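PDB 3HLY: flavodoxin-like domain from Synechococcus elongatus PCC 6301, which probably binds FMN and passes electrons, serving as the flavodoxin-like module of a larger diflavin flavoprotein. Local coordinates for residues A[5-10]-A[32-37]; A[77-82]-A[103-108]. All blocks are in the same frame, centred on the assembly; numbering follows the deposited sequence.

Interaction 1: A[5-10]-A[32-37]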
ATOM      1  N   ILE A   5       5.184   0.613  -2.265  1.00 24.49           N
ATOM      2  CA  ILE A   5       4.341   1.208  -1.239  1.00 23.46           C
ATOM      3  C   ILE A   5       3.918   2.583  -1.742  1.00 25.33           C
ATOM      4  O   ILE A   5       4.755   3.458  -1.987  1.00 32.09           O
ATOM      5  CB  ILE A   5       5.080   1.342   0.100  1.00 25.62           C
ATOM      6  CG1 ILE A   5       5.493  -0.053   0.589  1.00 40.31           C
ATOM      7  CG2 ILE A   5       4.179   2.005   1.134  1.00 20.87           C
ATOM      8  CD1 ILE A   5       6.160  -0.059   1.953  1.00 48.60           C
ATOM      9  N   GLY A   6       2.616   2.752  -1.936  1.00 30.29           N
ATOM     10  CA  GLY A   6       2.091   4.019  -2.409  1.00 27.19           C
ATOM     11  C   GLY A   6       1.213   4.673  -1.358  1.00 40.25           C
ATOM     12  O   GLY A   6       0.446   3.997  -0.668  1.00 31.11           O
ATOM     13  N   TYR A   7       1.332   5.990  -1.222  1.00 39.87           N
ATOM     14  CA  TYR A   7       0.535   6.733  -0.246  1.00 35.64           C
ATOM     15  C   TYR A   7       0.541   8.211  -0.591  1.00 38.41           C
ATOM     16  O   TYR A   7       1.167   8.622  -1.561  1.00 50.12           O
ATOM     17  CB  TYR A   7       1.097   6.553   1.169  1.00 37.36           C
ATOM     18  CG  TYR A   7       2.549   6.944   1.296  1.00 42.97           C
ATOM     19  CD1 TYR A   7       3.554   6.137   0.764  1.00 47.86           C
ATOM     20  CD2 TYR A   7       2.922   8.143   1.911  1.00 42.48           C
ATOM     21  CE1 TYR A   7       4.889   6.509   0.834  1.00 45.33           C
ATOM     22  CE2 TYR A   7       4.267   8.527   1.986  1.00 41.65           C
ATOM     23  CZ  TYR A   7       5.242   7.700   1.443  1.00 46.15           C
ATOM     24  OH  TYR A   7       6.571   8.050   1.505  1.00 53.70           O
ATOM     25  N   LEU A   8      -0.160   9.009   0.208  1.00 45.09           N
ATOM     26  CA  LEU A   8      -0.192  10.448  -0.019  1.00 48.72           C
ATOM     27  C   LEU A   8       0.681  11.146   1.009  1.00 44.48           C
ATOM     28  O   LEU A   8       0.543  10.925   2.212  1.00 47.47           O
ATOM     29  CB  LEU A   8      -1.619  11.003   0.077  1.00 41.53           C
ATOM     30  CG  LEU A   8      -2.568  10.795  -1.102  1.00 53.92           C
ATOM     31  CD1 LEU A   8      -2.991   9.340  -1.163  1.00 62.37           C
ATOM     32  CD2 LEU A   8      -3.794  11.684  -0.926  1.00 61.91           C
ATOM     33  N   SER A   9       1.580  11.993   0.535  1.00 44.19           N
ATOM     34  CA  SER A   9       2.445  12.717   1.445  1.00 46.53           C
ATOM     35  C   SER A   9       1.618  13.568   2.384  1.00 49.23           C
ATOM     36  O   SER A   9       0.721  14.286   1.959  1.00 54.42           O
ATOM     37  CB  SER A   9       3.406  13.618   0.673  1.00 59.30           C
ATOM     38  OG  SER A   9       4.479  12.864   0.141  1.00 75.80           O
ATOM     39  N   ASP A  10       1.920  13.469   3.669  1.00 55.18           N
ATOM     40  CA  ASP A  10       1.257  14.257   4.689  1.00 66.37           C
ATOM     41  C   ASP A  10      -0.264  14.169   4.772  1.00 71.75           C
ATOM     42  O   ASP A  10      -0.921  15.152   5.115  1.00 75.06           O
ATOM     43  CB  ASP A  10       1.693  15.721   4.548  1.00 72.12           C
ATOM     44  CG  ASP A  10       3.206  15.868   4.524  1.00 82.51           C
ATOM     45  OD1 ASP A  10       3.881  15.045   5.177  1.00 92.17           O
ATOM     46  OD2 ASP A  10       3.730  16.797   3.863  1.00 79.99           O
ATOM     47  N   VAL A  32      12.083  -2.239  -1.235  1.00 27.37           N
ATOM     48  CA  VAL A  32      10.861  -1.457  -1.183  1.00 31.46           C
ATOM     49  C   VAL A  32      10.898  -0.193  -2.026  1.00 34.36           C
ATOM     50  O   VAL A  32      11.826   0.613  -1.926  1.00 42.08           O
ATOM     51  CB  VAL A  32      10.548  -1.068   0.256  1.00 35.87           C
ATOM     52  CG1 VAL A  32       9.251  -0.281   0.313  1.00 42.88           C
ATOM     53  CG2 VAL A  32      10.484  -2.326   1.103  1.00 35.10           C
ATOM     54  N   GLU A  33       9.883  -0.014  -2.857  1.00 24.67           N
ATOM     55  CA  GLU A  33       9.830   1.180  -3.680  1.00 25.17           C
ATOM     56  C   GLU A  33       8.673   2.055  -3.220  1.00 29.66           C
ATOM     57  O   GLU A  33       7.509   1.677  -3.321  1.00 35.65           O
ATOM     58  CB  GLU A  33       9.695   0.792  -5.156  1.00 30.26           C
ATOM     59  CG  GLU A  33       9.736   1.956  -6.123  1.00 39.25           C
ATOM     60  CD  GLU A  33      10.136   1.524  -7.524  1.00 56.58           C
ATOM     61  OE1 GLU A  33       9.529   0.572  -8.063  1.00 67.14           O
ATOM     62  OE2 GLU A  33      11.061   2.143  -8.091  1.00 57.72           O
HETATM   63  N   MSE A  34       9.016   3.224  -2.692  1.00 29.26           N
HETATM   64  CA  MSE A  34       8.032   4.166  -2.182  1.00 24.53           C
HETATM   65  C   MSE A  34       7.682   5.201  -3.240  1.00 27.74           C
HETATM   66  O   MSE A  34       8.545   5.690  -3.960  1.00 31.42           O
HETATM   67  CB  MSE A  34       8.585   4.864  -0.951  1.00 26.63           C
HETATM   68  CG  MSE A  34       9.380   3.928  -0.080  1.00 45.05           C
HETATM   69 SE   MSE A  34       8.996   4.221   1.763  1.00124.83          SE
HETATM   70  CE  MSE A  34       7.279   3.351   1.849  1.00 43.90           C
ATOM     71  N   VAL A  35       6.404   5.534  -3.302  1.00 24.66           N
ATOM     72  CA  VAL A  35       5.896   6.486  -4.267  1.00 35.76           C
ATOM     73  C   VAL A  35       4.881   7.395  -3.593  1.00 38.19           C
ATOM     74  O   VAL A  35       4.119   6.948  -2.740  1.00 37.32           O
ATOM     75  CB  VAL A  35       5.243   5.723  -5.449  1.00 46.57           C
ATOM     76  CG1 VAL A  35       4.279   6.618  -6.200  1.00 58.67           C
ATOM     77  CG2 VAL A  35       6.328   5.203  -6.382  1.00 38.53           C
ATOM     78  N   ASP A  36       4.905   8.677  -3.955  1.00 40.03           N
ATOM     79  CA  ASP A  36       3.977   9.658  -3.413  1.00 38.97           C
ATOM     80  C   ASP A  36       2.951   9.844  -4.524  1.00 39.71           C
ATOM     81  O   ASP A  36       3.276  10.363  -5.590  1.00 38.75           O
ATOM     82  CB  ASP A  36       4.692  10.983  -3.141  1.00 45.48           C
ATOM     83  CG  ASP A  36       3.778  12.039  -2.534  1.00 54.86           C
ATOM     84  OD1 ASP A  36       2.592  11.748  -2.257  1.00 52.98           O
ATOM     85  OD2 ASP A  36       4.261  13.178  -2.323  1.00 62.11           O
ATOM     86  N   LEU A  37       1.719   9.413  -4.269  1.00 31.70           N
ATOM     87  CA  LEU A  37       0.658   9.502  -5.264  1.00 35.54           C
ATOM     88  C   LEU A  37       0.340  10.946  -5.684  1.00 47.39           C
ATOM     89  O   LEU A  37      -0.078  11.196  -6.819  1.00 48.32           O
ATOM     90  CB  LEU A  37      -0.580   8.791  -4.722  1.00 35.14           C
ATOM     91  CG  LEU A  37      -0.270   7.349  -4.260  1.00 40.87           C
ATOM     92  CD1 LEU A  37      -1.513   6.701  -3.691  1.00 33.81           C
ATOM     93  CD2 LEU A  37       0.274   6.525  -5.426  1.00 32.01           C
TER
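Asp36 turns its carboxylate along strand 32-36 toward Ser9, CG lying opposite the backbone N (chi1 -178°), while the selenomethionine Met34 bends at its second and third torsions until CE folds back over Ile5. Between them the two side chains grip the first segment near its two ends. Asp36 OD1 takes the backbone N-H of Ser9 at 3.0 Å from N, and the donor arrives from above the carboxylate plane, 47° out of it. The same oxygen accepts the N-H of Arg38, so one oxygen ties together the two segments just past the ends of their strands. Ser9 OG also lies beside Asp36 OD2, but the model is too tight there for that bond to be trusted. With an alanine here instead of Asp36, the amides of Ser9 and Arg38 would probably be left without their shared acceptor, and the turn after strand 3-7 would be freer to shift.

Deeper in, the backbones zip together as parallel neighbours, axes 16° apart. Ile5 N donates to Glu33 O (2.8 Å), and Ile5 O receives Val35 N at 3.0 Å. A weak bond follows from Tyr7 N to Val35 O, then a straighter one from Leu37 N to Tyr7 O (2.9 Å). On the face toward helix 14-27, Met34 CE rests 3.5 Å from Ile5 CB, the two side chains running side by side, and Val32 CG1 meets Ile5 CD1, also at 3.5 Å. The Tyr7 ring slants past Met34 CE. Past the strands, Leu8 and Leu37 cross at about a right angle, their CD1 atoms 3.9 Å apart.

Strand 3-7, helix 14-27 and strand 32-36 form the opening beta-alpha-beta unit of the flavodoxin fold; in flavodoxins the loop after this first strand cradles the FMN phosphate.

Interaction 2: A[77-82]-A[103-108]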
ATOM      1  N   ALA A  77      -5.252  -0.051 -13.056  1.00 45.86           N
ATOM      2  CA  ALA A  77      -5.041  -0.439 -14.441  1.00 50.54           C
ATOM      3  C   ALA A  77      -3.860  -1.397 -14.577  1.00 47.30           C
ATOM      4  O   ALA A  77      -3.915  -2.327 -15.359  1.00 51.28           O
ATOM      5  CB  ALA A  77      -4.819   0.809 -15.306  1.00 46.85           C
ATOM      6  N   ALA A  78      -2.800  -1.191 -13.803  1.00 43.23           N
ATOM      7  CA  ALA A  78      -1.626  -2.057 -13.908  1.00 34.64           C
ATOM      8  C   ALA A  78      -1.562  -3.261 -12.965  1.00 36.18           C
ATOM      9  O   ALA A  78      -0.785  -4.193 -13.207  1.00 39.58           O
ATOM     10  CB  ALA A  78      -0.357  -1.220 -13.753  1.00 37.90           C
ATOM     11  N   ALA A  79      -2.355  -3.254 -11.894  1.00 33.82           N
ATOM     12  CA  ALA A  79      -2.329  -4.375 -10.959  1.00 32.30           C
ATOM     13  C   ALA A  79      -2.869  -5.627 -11.640  1.00 36.15           C
ATOM     14  O   ALA A  79      -3.778  -5.544 -12.471  1.00 43.11           O
ATOM     15  CB  ALA A  79      -3.157  -4.053  -9.720  1.00 33.06           C
ATOM     16  N   HIS A  80      -2.324  -6.785 -11.278  1.00 29.74           N
ATOM     17  CA  HIS A  80      -2.759  -8.027 -11.896  1.00 31.74           C
ATOM     18  C   HIS A  80      -2.818  -9.185 -10.911  1.00 35.60           C
ATOM     19  O   HIS A  80      -2.401  -9.049  -9.756  1.00 39.31           O
ATOM     20  CB  HIS A  80      -1.832  -8.371 -13.058  1.00 32.90           C
ATOM     21  CG  HIS A  80      -0.405  -8.527 -12.660  1.00 31.06           C
ATOM     22  ND1 HIS A  80       0.089  -9.690 -12.107  1.00 33.87           N
ATOM     23  CD2 HIS A  80       0.632  -7.658 -12.703  1.00 32.86           C
ATOM     24  CE1 HIS A  80       1.368  -9.528 -11.823  1.00 30.57           C
ATOM     25  NE2 HIS A  80       1.721  -8.305 -12.173  1.00 28.37           N
ATOM     26  N   ASN A  81      -3.307 -10.326 -11.398  1.00 28.76           N
ATOM     27  CA  ASN A  81      -3.505 -11.534 -10.597  1.00 38.18           C
ATOM     28  C   ASN A  81      -2.356 -12.303  -9.970  1.00 43.19           C
ATOM     29  O   ASN A  81      -2.608 -13.250  -9.235  1.00 56.38           O
ATOM     30  CB  ASN A  81      -4.353 -12.544 -11.380  1.00 44.97           C
ATOM     31  CG  ASN A  81      -3.694 -12.984 -12.683  1.00 59.32           C
ATOM     32  OD1 ASN A  81      -2.533 -13.404 -12.707  1.00 67.67           O
ATOM     33  ND2 ASN A  81      -4.444 -12.902 -13.772  1.00 67.02           N
ATOM     34  N   LYS A  82      -1.110 -11.937 -10.229  1.00 32.77           N
ATOM     35  CA  LYS A  82      -0.005 -12.689  -9.640  1.00 46.56           C
ATOM     36  C   LYS A  82       0.604 -12.007  -8.408  1.00 51.11           C
ATOM     37  O   LYS A  82       1.623 -12.461  -7.877  1.00 53.86           O
ATOM     38  CB  LYS A  82       1.069 -12.904 -10.686  1.00 42.06           C
ATOM     39  N   ALA A 103     -12.115  -4.914  -2.455  1.00 43.27           N
ATOM     40  CA  ALA A 103     -12.987  -5.579  -3.420  1.00 45.27           C
ATOM     41  C   ALA A 103     -12.386  -5.441  -4.822  1.00 35.64           C
ATOM     42  O   ALA A 103     -12.224  -6.426  -5.542  1.00 43.20           O
ATOM     43  CB  ALA A 103     -14.388  -4.970  -3.374  1.00 45.98           C
ATOM     44  N   GLN A 104     -12.030  -4.215  -5.183  1.00 27.90           N
ATOM     45  CA  GLN A 104     -11.435  -3.938  -6.483  1.00 39.28           C
ATOM     46  C   GLN A 104     -10.219  -4.805  -6.798  1.00 42.65           C
ATOM     47  O   GLN A 104     -10.132  -5.376  -7.882  1.00 54.54           O
ATOM     48  CB  GLN A 104     -11.045  -2.470  -6.572  1.00 46.04           C
ATOM     49  CG  GLN A 104     -11.975  -1.650  -7.425  1.00 53.92           C
ATOM     50  CD  GLN A 104     -11.573  -0.205  -7.459  1.00 59.67           C
ATOM     51  OE1 GLN A 104     -11.679   0.502  -6.451  1.00 65.31           O
ATOM     52  NE2 GLN A 104     -11.092   0.251  -8.616  1.00 49.02           N
ATOM     53  N   PHE A 105      -9.289  -4.914  -5.850  1.00 38.26           N
ATOM     54  CA  PHE A 105      -8.093  -5.719  -6.049  1.00 32.18           C
ATOM     55  C   PHE A 105      -8.381  -7.214  -6.139  1.00 30.58           C
ATOM     56  O   PHE A 105      -7.801  -7.915  -6.971  1.00 35.64           O
ATOM     57  CB  PHE A 105      -7.074  -5.458  -4.929  1.00 25.51           C
ATOM     58  CG  PHE A 105      -6.359  -4.139  -5.050  1.00 28.84           C
ATOM     59  CD1 PHE A 105      -5.453  -3.917  -6.084  1.00 29.29           C
ATOM     60  CD2 PHE A 105      -6.599  -3.120  -4.141  1.00 28.63           C
ATOM     61  CE1 PHE A 105      -4.797  -2.701  -6.213  1.00 27.15           C
ATOM     62  CE2 PHE A 105      -5.954  -1.897  -4.254  1.00 27.49           C
ATOM     63  CZ  PHE A 105      -5.043  -1.686  -5.301  1.00 36.97           C
ATOM     64  N   ARG A 106      -9.245  -7.728  -5.275  1.00 27.40           N
ATOM     65  CA  ARG A 106      -9.541  -9.154  -5.352  1.00 38.68           C
ATOM     66  C   ARG A 106     -10.184  -9.473  -6.699  1.00 41.47           C
ATOM     67  O   ARG A 106      -9.952 -10.541  -7.254  1.00 39.07           O
ATOM     68  CB  ARG A 106     -10.460  -9.609  -4.206  1.00 37.79           C
ATOM     69  CG  ARG A 106      -9.721  -9.889  -2.901  1.00 44.65           C
ATOM     70  CD  ARG A 106     -10.465 -10.928  -2.055  1.00 47.91           C
ATOM     71  NE  ARG A 106     -10.092 -10.901  -0.637  1.00 52.46           N
ATOM     72  CZ  ARG A 106      -9.029 -11.508  -0.099  1.00 48.79           C
ATOM     73  NH1 ARG A 106      -8.179 -12.226  -0.846  1.00 29.33           N
ATOM     74  NH2 ARG A 106      -8.818 -11.392   1.204  1.00 40.34           N
ATOM     75  N   ASN A 107     -10.979  -8.546  -7.230  1.00 42.01           N
ATOM     76  CA  ASN A 107     -11.612  -8.785  -8.523  1.00 46.47           C
ATOM     77  C   ASN A 107     -10.603  -8.817  -9.662  1.00 44.94           C
ATOM     78  O   ASN A 107     -10.856  -9.428 -10.701  1.00 45.31           O
ATOM     79  CB  ASN A 107     -12.701  -7.753  -8.811  1.00 59.43           C
ATOM     80  CG  ASN A 107     -14.093  -8.274  -8.470  1.00 86.80           C
ATOM     81  OD1 ASN A 107     -14.398  -9.458  -8.693  1.00 96.57           O
ATOM     82  ND2 ASN A 107     -14.948  -7.394  -7.944  1.00 89.27           N
ATOM     83  N   LEU A 108      -9.458  -8.170  -9.473  1.00 38.66           N
ATOM     84  CA  LEU A 108      -8.416  -8.187 -10.500  1.00 43.61           C
ATOM     85  C   LEU A 108      -7.630  -9.465 -10.311  1.00 42.77           C
ATOM     86  O   LEU A 108      -6.712  -9.759 -11.075  1.00 51.43           O
ATOM     87  CB  LEU A 108      -7.467  -7.003 -10.356  1.00 37.28           C
ATOM     88  CG  LEU A 108      -7.982  -5.616 -10.721  1.00 43.61           C
ATOM     89  CD1 LEU A 108      -6.911  -4.589 -10.405  1.00 46.26           C
ATOM     90  CD2 LEU A 108      -8.359  -5.575 -12.195  1.00 55.56           C
TER
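Phe105 is the first residue of 103-108 to touch the other segment. Its CG stands opposite its own carbonyl carbon (chi1 -75°), which swings the ring out from helix 98-107 toward Ala79, and CE1 comes 4.1 Å from Ala79 CB. The methyl sits at the ring's edge, near its plane, so this is a plain apolar contact and not a CH-pi one. Elsewhere the ring meets Phe76 of helix 66-78, planes at about 45°, and reaches Leu57 on the sheet.

The helix carries the chain onward with a regular bond from Asn107 N to Ala103 O, 3.0 Å long. Leu108 N is held more loosely, by weak bonds to both Gln104 O and Phe105 O. Leu108 then makes the larger part of the contact. With its second torsion extended (chi2 176°), the side chain stretches across to Ala79, where CD1 lies 3.9 Å from Ala79 CB and equally close to Ala79 O. Thus one small methyl is shared by a leucine branch and an aromatic edge. At the backbone, Leu108 O faces the turn at Asn81: it is 3.7 Å from Asn81 CB and 3.5 Å from Asn81 N, but the angle is too poor for a hydrogen bond.

No hydrogen bond crosses between the segments; the turn is held from its own side. Ala79 is where the chain leaves helical geometry, and the CB of His80 is directed away from segment 103-108, while His80 ND1 accepts Lys82 N at 3.2 Å.

The contact joins the turn that follows helix 66-78 to the C-terminal part of helix 98-107 and Leu108; the two helices pack on the same face of the parallel sheet in the alternating beta-alpha architecture of the flavodoxin-like fold.

How the interactions relate
Interaction 1 is complete before interaction 2 begins along the chain, and the two do not touch: their centres lie 19 Å apart, nearest atoms about 9 Å. The first pairs two strands at one margin of the five-stranded parallel sheet, where 32-36 is the outermost strand; the second sets the turn after helix 66-78 against the end of helix 98-107, after the crossover through helix 42-51 has brought the chain to the central strand 54-58. That strand links them: Ile5 and Leu37 pack on Val56 and Leu57, while Ala79 and Phe105 reach Ile55 and Leu57. One contact lies within the sheet beside the probable phosphate-binding loop; the other lies in the helical layer on one of its faces.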